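Local structure of probable aminotransferase (Pseudomonas aeruginosa, 5YKR) at residues G181-R186 with T200-F205; S169-Q174 with H190-R195; A360-G365 with E443-L448. The protein is a probable class-III aminotransferase, a homodimeric member of the pyridoxal-phosphate enzyme superfamily whose cofactor is bound covalently to a lysine side chain. One frame throughout, in Å; residues are numbered along the deposited sequence.

The three contacts lie at two well-separated places in the chain. Interactions 1 and 2 are neighbours, their centres about 12 Å apart, and their segments alternate along the sequence: 169-174, 181-186, 190-195, 200-205. Both lie in the connection between strands 158-162 and 200-203, at the margin of the seven-stranded sheet. Hydrogen bonds from Thr200 OG1 to Glu172 O and from Arg186 NE to Gln174 OE1 tie the two contacts together, and interaction 2 also reaches the second subunit. Interaction 3 comes later and pairs helices 349-372 and 439-456; its centre is about 36 Å from that of interaction 1 and about 39 Å from that of interaction 2, so it is a separate packing unit.

Interaction 1 of 3, residues G181-R186 with T200-F205; sequences GRMVPR and TRLVEF
Met183 bridges from strand 183-185 to strand 200-203 and meets Thr200 and Leu202, the two residues whose CB atoms face it. From CB, its side chain runs out with CG anti to the backbone N (chi1 -179°) and SD again fully extended, which carries the thioether straight across the interval between the strands. CG is the first atom to touch, coming against the root of the Leu202 side chain, 4.0 Å from Leu202 CB; the CD2 branch of Leu202 lies beside it at 4.1 Å. The two side chains are skewed against each other rather than aligned. SD then settles between the two residues, with Leu202 CB at 3.9 Å and the methyl group Thr200 CG2 likewise 3.9 Å from the sulfur. At its last bond the Met183 chain bends (chi3 68°) and turns its methyl onto the backbone of Thr200, Met183 CE lying 3.3 Å from Thr200 O. Thr200 O thus lies near both CE and SD, the sulfur being flanked besides by the two aliphatic carbons.

No hydrogen bond joins the two segments, and the contact is made by the side chain of Met183, from CG to CE. The polar tip of Thr200 faces another partner: OG1 is hydrogen-bonded to Glu172 O, while CG2 is given to the sulfur. Val175 of the adjoining strand 175-177 also touches Met183, and Leu202 packs on Val161. Arg201, between the two touching residues, points away and pairs through its backbone with Val159 and Val161 on strand 158-162. Met183, together with Leu202 on Phe177, packs the small two-stranded antiparallel hairpin against the outermost strand of the large sheet, whose seven strands, with a single one reversed, form the sheet characteristic of the large domain of fold-type I pyridoxal-phosphate enzymes.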
loop_
_atom_site.group_PDB
_atom_site.type_symbol
_atom_site.label_atom_id
_atom_site.label_comp_id
_atom_site.label_asym_id
_atom_site.label_seq_id
_atom_site.Cartn_x
_atom_site.Cartn_y
_atom_site.Cartn_z
ATOM N N GLY A 181 -12.455 29.771 -10.512
ATOM C CA GLY A 181 -12.473 28.659 -11.440
ATOM C C GLY A 181 -11.102 28.169 -11.845
ATOM O O GLY A 181 -10.964 27.453 -12.829
ATOM N N ARG A 182 -10.075 28.550 -11.073
ATOM C CA ARG A 182 -8.711 28.117 -11.328
ATOM C C ARG A 182 -8.483 26.812 -10.580
ATOM O O ARG A 182 -8.963 26.628 -9.453
ATOM C CB ARG A 182 -7.716 29.126 -10.795
ATOM C CG ARG A 182 -6.293 28.868 -11.172
ATOM C CD ARG A 182 -5.334 29.977 -10.688
ATOM N NE ARG A 182 -4.035 29.766 -11.314
ATOM C CZ ARG A 182 -3.593 30.412 -12.400
ATOM N NH1 ARG A 182 -4.283 31.438 -12.999
ATOM N NH2 ARG A 182 -2.398 30.081 -12.877
ATOM N N MET A 183 -7.737 25.891 -11.214
ATOM C CA MET A 183 -7.317 24.663 -10.539
ATOM C C MET A 183 -6.183 24.966 -9.595
ATOM O O MET A 183 -5.116 25.445 -10.037
ATOM C CB MET A 183 -6.871 23.665 -11.606
ATOM C CG MET A 183 -6.437 22.330 -11.014
ATOM S SD MET A 183 -5.836 21.150 -12.213
ATOM C CE MET A 183 -4.295 21.917 -12.770
ATOM N N VAL A 184 -6.382 24.663 -8.321
ATOM C CA VAL A 184 -5.413 24.917 -7.270
ATOM C C VAL A 184 -5.277 23.665 -6.391
ATOM O O VAL A 184 -6.118 22.752 -6.482
ATOM C CB VAL A 184 -5.821 26.148 -6.392
ATOM C CG1 VAL A 184 -5.886 27.413 -7.239
ATOM C CG2 VAL A 184 -7.075 25.933 -5.603
ATOM N N PRO A 185 -4.232 23.596 -5.573
ATOM C CA PRO A 185 -4.107 22.441 -4.674
ATOM C C PRO A 185 -5.353 22.321 -3.762
ATOM O O PRO A 185 -5.932 23.310 -3.332
ATOM C CB PRO A 185 -2.873 22.763 -3.871
ATOM C CG PRO A 185 -2.047 23.544 -4.827
ATOM C CD PRO A 185 -3.052 24.445 -5.500
ATOM N N ARG A 186 -5.770 21.083 -3.493
ATOM C CA ARG A 186 -6.934 20.829 -2.620
ATOM C C ARG A 186 -6.648 21.425 -1.242
ATOM O O ARG A 186 -5.503 21.336 -0.761
ATOM C CB ARG A 186 -7.175 19.290 -2.505
ATOM C CG ARG A 186 -8.594 19.008 -2.151
ATOM C CD ARG A 186 -8.940 17.630 -1.857
ATOM N NE ARG A 186 -8.420 16.552 -2.680
ATOM C CZ ARG A 186 -9.128 15.783 -3.492
ATOM N NH1 ARG A 186 -10.282 16.192 -3.966
ATOM N NH2 ARG A 186 -8.638 14.584 -3.850
ATOM N N THR A 200 -2.439 17.565 -14.544
ATOM C CA THR A 200 -3.846 17.412 -14.277
ATOM C C THR A 200 -4.688 18.446 -15.016
ATOM O O THR A 200 -4.300 19.618 -15.105
ATOM C CB THR A 200 -4.104 17.551 -12.752
ATOM O OG1 THR A 200 -3.156 16.764 -12.022
ATOM C CG2 THR A 200 -5.522 17.243 -12.353
ATOM N N ARG A 201 -5.843 17.982 -15.525
ATOM C CA ARG A 201 -6.917 18.859 -15.985
ATOM C C ARG A 201 -8.132 18.567 -15.110
ATOM O O ARG A 201 -8.500 17.412 -14.897
ATOM C CB ARG A 201 -7.203 18.740 -17.464
ATOM C CG ARG A 201 -6.051 19.206 -18.347
ATOM C CD ARG A 201 -6.413 19.117 -19.843
ATOM N NE ARG A 201 -5.312 19.558 -20.710
ATOM C CZ ARG A 201 -4.988 20.835 -20.892
ATOM N NH1 ARG A 201 -5.706 21.828 -20.333
ATOM N NH2 ARG A 201 -3.973 21.137 -21.648
ATOM N N LEU A 202 -8.709 19.605 -14.537
ATOM C CA LEU A 202 -9.850 19.484 -13.623
ATOM C C LEU A 202 -11.134 19.909 -14.306
ATOM O O LEU A 202 -11.176 20.926 -15.018
ATOM C CB LEU A 202 -9.592 20.319 -12.401
ATOM C CG LEU A 202 -10.596 20.213 -11.268
ATOM C CD1 LEU A 202 -10.663 18.782 -10.715
ATOM C CD2 LEU A 202 -10.331 21.236 -10.128
ATOM N N VAL A 203 -12.182 19.132 -14.102
ATOM C CA VAL A 203 -13.517 19.387 -14.603
ATOM C C VAL A 203 -14.534 19.140 -13.506
ATOM O O VAL A 203 -14.249 18.375 -12.579
ATOM C CB VAL A 203 -13.773 18.454 -15.837
ATOM C CG1 VAL A 203 -15.047 18.744 -16.513
ATOM C CG2 VAL A 203 -12.613 18.535 -16.851
ATOM N N GLU A 204 -15.700 19.750 -13.574
ATOM C CA GLU A 204 -16.817 19.330 -12.707
ATOM C C GLU A 204 -17.465 18.085 -13.314
ATOM O O GLU A 204 -17.566 17.931 -14.553
ATOM C CB GLU A 204 -17.905 20.409 -12.577
ATOM C CG GLU A 204 -17.548 21.600 -11.712
ATOM C CD GLU A 204 -17.400 21.346 -10.238
ATOM O OE1 GLU A 204 -17.720 20.265 -9.712
ATOM O OE2 GLU A 204 -16.908 22.276 -9.564
ATOM N N PHE A 205 -17.954 17.218 -12.430
ATOM C CA PHE A 205 -18.805 16.067 -12.849
ATOM C C PHE A 205 -20.032 16.593 -13.591
ATOM O O PHE A 205 -20.452 17.753 -13.390
ATOM C CB PHE A 205 -19.201 15.289 -11.601
ATOM C CG PHE A 205 -19.535 13.831 -11.775
ATOM C CD1 PHE A 205 -18.607 12.936 -12.219
ATOM C CD2 PHE A 205 -20.766 13.316 -11.289
ATOM C CE1 PHE A 205 -18.882 11.593 -12.287
ATOM C CE2 PHE A 205 -21.025 11.964 -11.320
ATOM C CZ PHE A 205 -20.086 11.099 -11.843
#

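Interaction 2 of 3, residues S169-Q174 with H190-R195; sequences SVDESQ and HPNGVR
One hydrogen bond joins Asp171 to Asn192. Asn192 ND2 donates to Asp171 OD2 over 2.9 Å with an N-H...O angle of 152°. The donor uses the plane of its own amide, for the acceptor lies almost within it, but it reaches the carboxylate from above, 38° out of that plane. The two flat groups accordingly stand nearly perpendicular. CG of Asn192 is anti to its backbone N (chi1 -166°), which swings the amide out toward the aspartate.

Charge and hydrogen bonding continue across the dimer interface. Asp171 OD1 forms a salt bridge with Arg148 of the second subunit, and Asn192 OD1 accepts from Arg151 of that same subunit. Both ends of the Asp171-Asn192 pair are thus gripped from the other chain, which would be expected to fix the rotation of both groups.

Backbone and side-chain bonds shape each partner locally. Residues 191-194 form a type I' beta turn, closed by Val194 N bonding to Pro191 O at 3.0 Å, and Asn192 projects from it with a positive phi. From within the turn, Asn192 N donates back to ND1 of His190, the residue just before it, at 2.9 Å and close to the ring plane. Asp171 opens the short 3-10 segment 171-173, where Val170 O takes two bonds, from Ser173 N and, at 2.7 Å, from Ser173 OG on a lone pair.

The apolar part is small: Val194 CG2 lies 4.1 Å from Asp171 CB, and Val194 also packs on Thr199.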
loop_
_atom_site.group_PDB
_atom_site.type_symbol
_atom_site.label_atom_id
_atom_site.label_comp_id
_atom_site.label_asym_id
_atom_site.label_seq_id
_atom_site.Cartn_x
_atom_site.Cartn_y
_atom_site.Cartn_z
ATOM N N SER A 169 -4.333 8.554 -1.926
ATOM C CA SER A 169 -3.163 9.450 -1.871
ATOM C C SER A 169 -2.483 9.486 -3.223
ATOM O O SER A 169 -1.285 9.181 -3.367
ATOM C CB SER A 169 -2.257 9.099 -0.699
ATOM O OG SER A 169 -1.814 7.750 -0.724
ATOM N N VAL A 170 -3.266 9.907 -4.211
ATOM C CA VAL A 170 -2.846 10.042 -5.623
ATOM C C VAL A 170 -2.592 11.548 -5.777
ATOM O O VAL A 170 -3.551 12.343 -5.861
ATOM C CB VAL A 170 -3.921 9.562 -6.614
ATOM C CG1 VAL A 170 -3.478 9.791 -8.043
ATOM C CG2 VAL A 170 -4.268 8.095 -6.376
ATOM N N ASP A 171 -1.332 11.980 -5.746
ATOM C CA ASP A 171 -1.049 13.431 -5.620
ATOM C C ASP A 171 -1.627 14.229 -6.764
ATOM O O ASP A 171 -2.134 15.332 -6.532
ATOM C CB ASP A 171 0.467 13.635 -5.562
ATOM C CG ASP A 171 1.129 13.124 -4.269
ATOM O OD1 ASP A 171 0.460 12.748 -3.293
ATOM O OD2 ASP A 171 2.393 13.161 -4.210
ATOM N N GLU A 172 -1.629 13.685 -7.982
ATOM C CA GLU A 172 -2.161 14.407 -9.153
ATOM C C GLU A 172 -3.648 14.725 -9.031
ATOM O O GLU A 172 -4.137 15.623 -9.722
ATOM C CB GLU A 172 -1.995 13.636 -10.469
ATOM C CG GLU A 172 -0.657 13.152 -10.813
ATOM C CD GLU A 172 -0.541 11.708 -10.407
ATOM O OE1 GLU A 172 -0.566 11.506 -9.171
ATOM O OE2 GLU A 172 -0.442 10.815 -11.289
ATOM N N SER A 173 -4.367 13.982 -8.182
ATOM C CA SER A 173 -5.789 14.223 -8.012
ATOM C C SER A 173 -6.138 15.271 -6.973
ATOM O O SER A 173 -7.310 15.633 -6.837
ATOM C CB SER A 173 -6.519 12.911 -7.592
ATOM O OG SER A 173 -6.207 12.512 -6.247
ATOM N N GLN A 174 -5.134 15.738 -6.221
ATOM C CA GLN A 174 -5.349 16.564 -5.013
ATOM C C GLN A 174 -5.451 18.050 -5.415
ATOM O O GLN A 174 -4.633 18.880 -5.032
ATOM C CB GLN A 174 -4.257 16.361 -3.990
ATOM C CG GLN A 174 -4.003 14.910 -3.581
ATOM C CD GLN A 174 -4.992 14.309 -2.624
ATOM O OE1 GLN A 174 -6.079 14.891 -2.374
ATOM N NE2 GLN A 174 -4.636 13.146 -2.038
ATOM N N HIS A 190 -0.942 19.733 0.756
ATOM C CA HIS A 190 0.229 20.424 0.220
ATOM C C HIS A 190 0.506 19.922 -1.219
ATOM O O HIS A 190 0.346 18.731 -1.518
ATOM C CB HIS A 190 1.434 20.091 1.096
ATOM C CG HIS A 190 2.629 20.949 0.874
ATOM N ND1 HIS A 190 3.521 20.721 -0.142
ATOM C CD2 HIS A 190 3.101 22.015 1.575
ATOM C CE1 HIS A 190 4.514 21.601 -0.049
ATOM N NE2 HIS A 190 4.273 22.408 0.979
ATOM N N PRO A 191 0.952 20.788 -2.131
ATOM C CA PRO A 191 1.204 20.289 -3.483
ATOM C C PRO A 191 2.343 19.289 -3.633
ATOM O O PRO A 191 2.471 18.634 -4.631
ATOM C CB PRO A 191 1.429 21.559 -4.320
ATOM C CG PRO A 191 1.703 22.605 -3.351
ATOM C CD PRO A 191 1.092 22.247 -2.026
ATOM N N ASN A 192 3.179 19.226 -2.616
ATOM C CA ASN A 192 4.144 18.143 -2.464
ATOM C C ASN A 192 5.166 18.118 -3.606
ATOM O O ASN A 192 5.567 17.059 -4.091
ATOM C CB ASN A 192 3.426 16.783 -2.317
ATOM C CG ASN A 192 4.355 15.699 -1.826
ATOM O OD1 ASN A 192 5.283 15.993 -1.059
ATOM N ND2 ASN A 192 4.107 14.453 -2.229
ATOM N N GLY A 193 5.601 19.306 -4.034
ATOM C CA GLY A 193 6.544 19.405 -5.142
ATOM C C GLY A 193 5.943 19.210 -6.546
ATOM O O GLY A 193 6.693 19.317 -7.539
ATOM N N VAL A 194 4.628 18.972 -6.648
ATOM C CA VAL A 194 3.925 18.773 -7.936
ATOM C C VAL A 194 3.470 20.177 -8.383
ATOM O O VAL A 194 2.967 20.935 -7.564
ATOM C CB VAL A 194 2.653 17.883 -7.761
ATOM C CG1 VAL A 194 1.887 17.732 -9.083
ATOM C CG2 VAL A 194 2.980 16.512 -7.152
ATOM N N ARG A 195 3.653 20.525 -9.669
ATOM C CA ARG A 195 2.950 21.640 -10.285
ATOM C C ARG A 195 1.772 21.019 -11.048
ATOM O O ARG A 195 1.953 20.464 -12.132
ATOM C CB ARG A 195 3.866 22.429 -11.241
ATOM C CG ARG A 195 4.441 23.709 -10.626
ATOM C CD ARG A 195 4.933 24.733 -11.685
ATOM N NE ARG A 195 3.981 25.038 -12.785
ATOM C CZ ARG A 195 4.179 24.802 -14.091
ATOM N NH1 ARG A 195 5.322 24.270 -14.547
ATOM N NH2 ARG A 195 3.223 25.123 -14.962
#

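Interaction 3 of 3, residues A360-G365 with E443-L448; sequences AQLEAG and ELHDRL
A water lodged between Leu362, His445 and Asp446 is gripped by all three. It donates to Leu362 O at 3.0 Å and to Asp446 OD1 at 2.8 Å, and is hydrogen-bonded to His445 ND1 as well, lying in the plane of the imidazole at its edge. A second water does similar work one turn farther along, donating to Asp446 OD2 at 2.6 Å and to Gly365 O at 2.9 Å. Asp446 therefore has a water on each carboxylate oxygen, and each of these waters leads to a main-chain carbonyl of helix 349-372.

The carboxylate also lies directly against Gly365. With CG anti to its backbone N (chi1 -165°), Asp446 reaches across to the other helix, and OD1 comes to 3.0 Å from Gly365 CA, an approach made possible by the lack of a side chain on the glycine. Deeper in the interface, Leu362 covers one face of the His445 ring. Its CD1 makes a CH-pi contact, 4.1 Å from the ring centroid and 18° off the normal, while CD2 reaches toward CE1; leucine and imidazole cross at about a right angle. At the outer margin the Gln361 amide lies against the CG of Glu443, with a weak hydrogen bond from NE2 to Ala439 O.

These residues join helix 349-372 to the C-terminal helix 439-456, which here run nearly parallel, 13° apart, with a closest axis approach of 9.6 Å; Leu362 also packs on Val386 of strand 385-389, and His445 on Leu424. Carboxylate and carbonyl oxygens face each other across this interface without a direct hydrogen bond, since both are acceptors; the two donating waters reconcile them and probably ease the burden of a negative charge beside the helix backbone.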
loop_
_atom_site.group_PDB
_atom_site.type_symbol
_atom_site.label_atom_id
_atom_site.label_comp_id
_atom_site.label_asym_id
_atom_site.label_seq_id
_atom_site.Cartn_x
_atom_site.Cartn_y
_atom_site.Cartn_z
ATOM N N ALA A 360 -32.400 0.187 2.057
ATOM C CA ALA A 360 -33.626 0.871 1.656
ATOM C C ALA A 360 -34.449 1.265 2.839
ATOM O O ALA A 360 -35.005 2.355 2.860
ATOM C CB ALA A 360 -34.424 -0.003 0.727
ATOM N N GLN A 361 -34.509 0.398 3.854
ATOM C CA GLN A 361 -35.231 0.703 5.089
ATOM C C GLN A 361 -34.587 1.932 5.768
ATOM O O GLN A 361 -35.253 2.831 6.237
ATOM C CB GLN A 361 -35.232 -0.528 6.016
ATOM C CG GLN A 361 -35.889 -0.358 7.410
ATOM C CD GLN A 361 -35.515 -1.472 8.414
ATOM O OE1 GLN A 361 -34.970 -2.508 8.017
ATOM N NE2 GLN A 361 -35.805 -1.254 9.714
ATOM N N LEU A 362 -33.255 1.946 5.826
ATOM C CA LEU A 362 -32.525 3.018 6.490
ATOM C C LEU A 362 -32.754 4.347 5.743
ATOM O O LEU A 362 -33.045 5.381 6.372
ATOM C CB LEU A 362 -31.023 2.637 6.589
ATOM C CG LEU A 362 -30.170 3.555 7.475
ATOM C CD1 LEU A 362 -29.008 2.752 8.085
ATOM C CD2 LEU A 362 -29.670 4.761 6.704
ATOM N N GLU A 363 -32.652 4.293 4.413
ATOM C CA GLU A 363 -32.890 5.448 3.550
ATOM C C GLU A 363 -34.309 6.009 3.762
ATOM O O GLU A 363 -34.486 7.200 3.957
ATOM C CB GLU A 363 -32.729 5.040 2.087
ATOM C CG GLU A 363 -33.062 6.150 1.086
ATOM C CD GLU A 363 -33.255 5.625 -0.333
ATOM O OE1 GLU A 363 -33.333 4.384 -0.544
ATOM O OE2 GLU A 363 -33.295 6.472 -1.241
ATOM N N ALA A 364 -35.297 5.140 3.731
ATOM C CA ALA A 364 -36.700 5.566 3.896
ATOM C C ALA A 364 -36.905 6.250 5.249
ATOM O O ALA A 364 -37.615 7.268 5.329
ATOM C CB ALA A 364 -37.620 4.374 3.717
ATOM N N GLY A 365 -36.297 5.707 6.302
ATOM C CA GLY A 365 -36.380 6.315 7.624
ATOM C C GLY A 365 -35.745 7.714 7.689
ATOM O O GLY A 365 -36.335 8.642 8.209
ATOM N N GLU A 443 -33.506 0.276 12.764
ATOM C CA GLU A 443 -34.471 1.006 13.576
ATOM C C GLU A 443 -33.783 1.830 14.659
ATOM O O GLU A 443 -34.209 2.971 14.953
ATOM C CB GLU A 443 -35.514 0.007 14.164
ATOM C CG GLU A 443 -36.393 -0.611 13.086
ATOM C CD GLU A 443 -37.055 -1.983 13.428
ATOM O OE1 GLU A 443 -37.085 -2.442 14.616
ATOM O OE2 GLU A 443 -37.572 -2.626 12.469
ATOM N N LEU A 444 -32.736 1.284 15.260
ATOM C CA LEU A 444 -31.993 2.038 16.280
ATOM C C LEU A 444 -31.345 3.269 15.654
ATOM O O LEU A 444 -31.464 4.395 16.175
ATOM C CB LEU A 444 -30.955 1.165 16.971
ATOM C CG LEU A 444 -30.067 1.841 18.031
ATOM C CD1 LEU A 444 -30.913 2.378 19.198
ATOM C CD2 LEU A 444 -29.025 0.889 18.549
ATOM N N HIS A 445 -30.631 3.092 14.553
ATOM C CA HIS A 445 -30.112 4.258 13.824
ATOM C C HIS A 445 -31.185 5.316 13.608
ATOM O O HIS A 445 -30.968 6.517 13.845
ATOM C CB HIS A 445 -29.543 3.800 12.466
ATOM C CG HIS A 445 -29.138 4.942 11.574
ATOM N ND1 HIS A 445 -29.984 5.567 10.668
ATOM C CD2 HIS A 445 -27.945 5.568 11.461
ATOM C CE1 HIS A 445 -29.334 6.544 10.064
ATOM N NE2 HIS A 445 -28.080 6.543 10.508
ATOM N N ASP A 446 -32.311 4.883 13.082
ATOM C CA ASP A 446 -33.386 5.795 12.677
ATOM C C ASP A 446 -33.891 6.595 13.874
ATOM O O ASP A 446 -34.055 7.833 13.785
ATOM C CB ASP A 446 -34.536 5.009 12.036
ATOM C CG ASP A 446 -35.477 5.903 11.290
ATOM O OD1 ASP A 446 -35.010 6.569 10.335
ATOM O OD2 ASP A 446 -36.665 6.005 11.686
ATOM N N ARG A 447 -34.155 5.886 14.981
ATOM C CA ARG A 447 -34.645 6.523 16.204
ATOM C C ARG A 447 -33.652 7.528 16.765
ATOM O O ARG A 447 -34.020 8.653 17.146
ATOM C CB ARG A 447 -35.000 5.490 17.300
ATOM C CG ARG A 447 -36.127 4.554 16.936
ATOM C CD ARG A 447 -36.560 3.775 18.119
ATOM N NE ARG A 447 -35.511 2.993 18.749
ATOM C CZ ARG A 447 -35.254 1.716 18.474
ATOM N NH1 ARG A 447 -35.958 1.052 17.553
ATOM N NH2 ARG A 447 -34.313 1.087 19.152
ATOM N N LEU A 448 -32.377 7.144 16.829
ATOM C CA LEU A 448 -31.371 8.029 17.400
ATOM C C LEU A 448 -31.156 9.303 16.567
ATOM O O LEU A 448 -30.980 10.381 17.122
ATOM C CB LEU A 448 -30.036 7.289 17.551
ATOM C CG LEU A 448 -30.069 6.164 18.571
ATOM C CD1 LEU A 448 -28.692 5.544 18.641
ATOM C CD2 LEU A 448 -30.485 6.631 19.958
HETATM O O HOH W 1 -32.666 5.458 9.322
HETATM O O HOH W 2 -38.117 7.773 10.355
#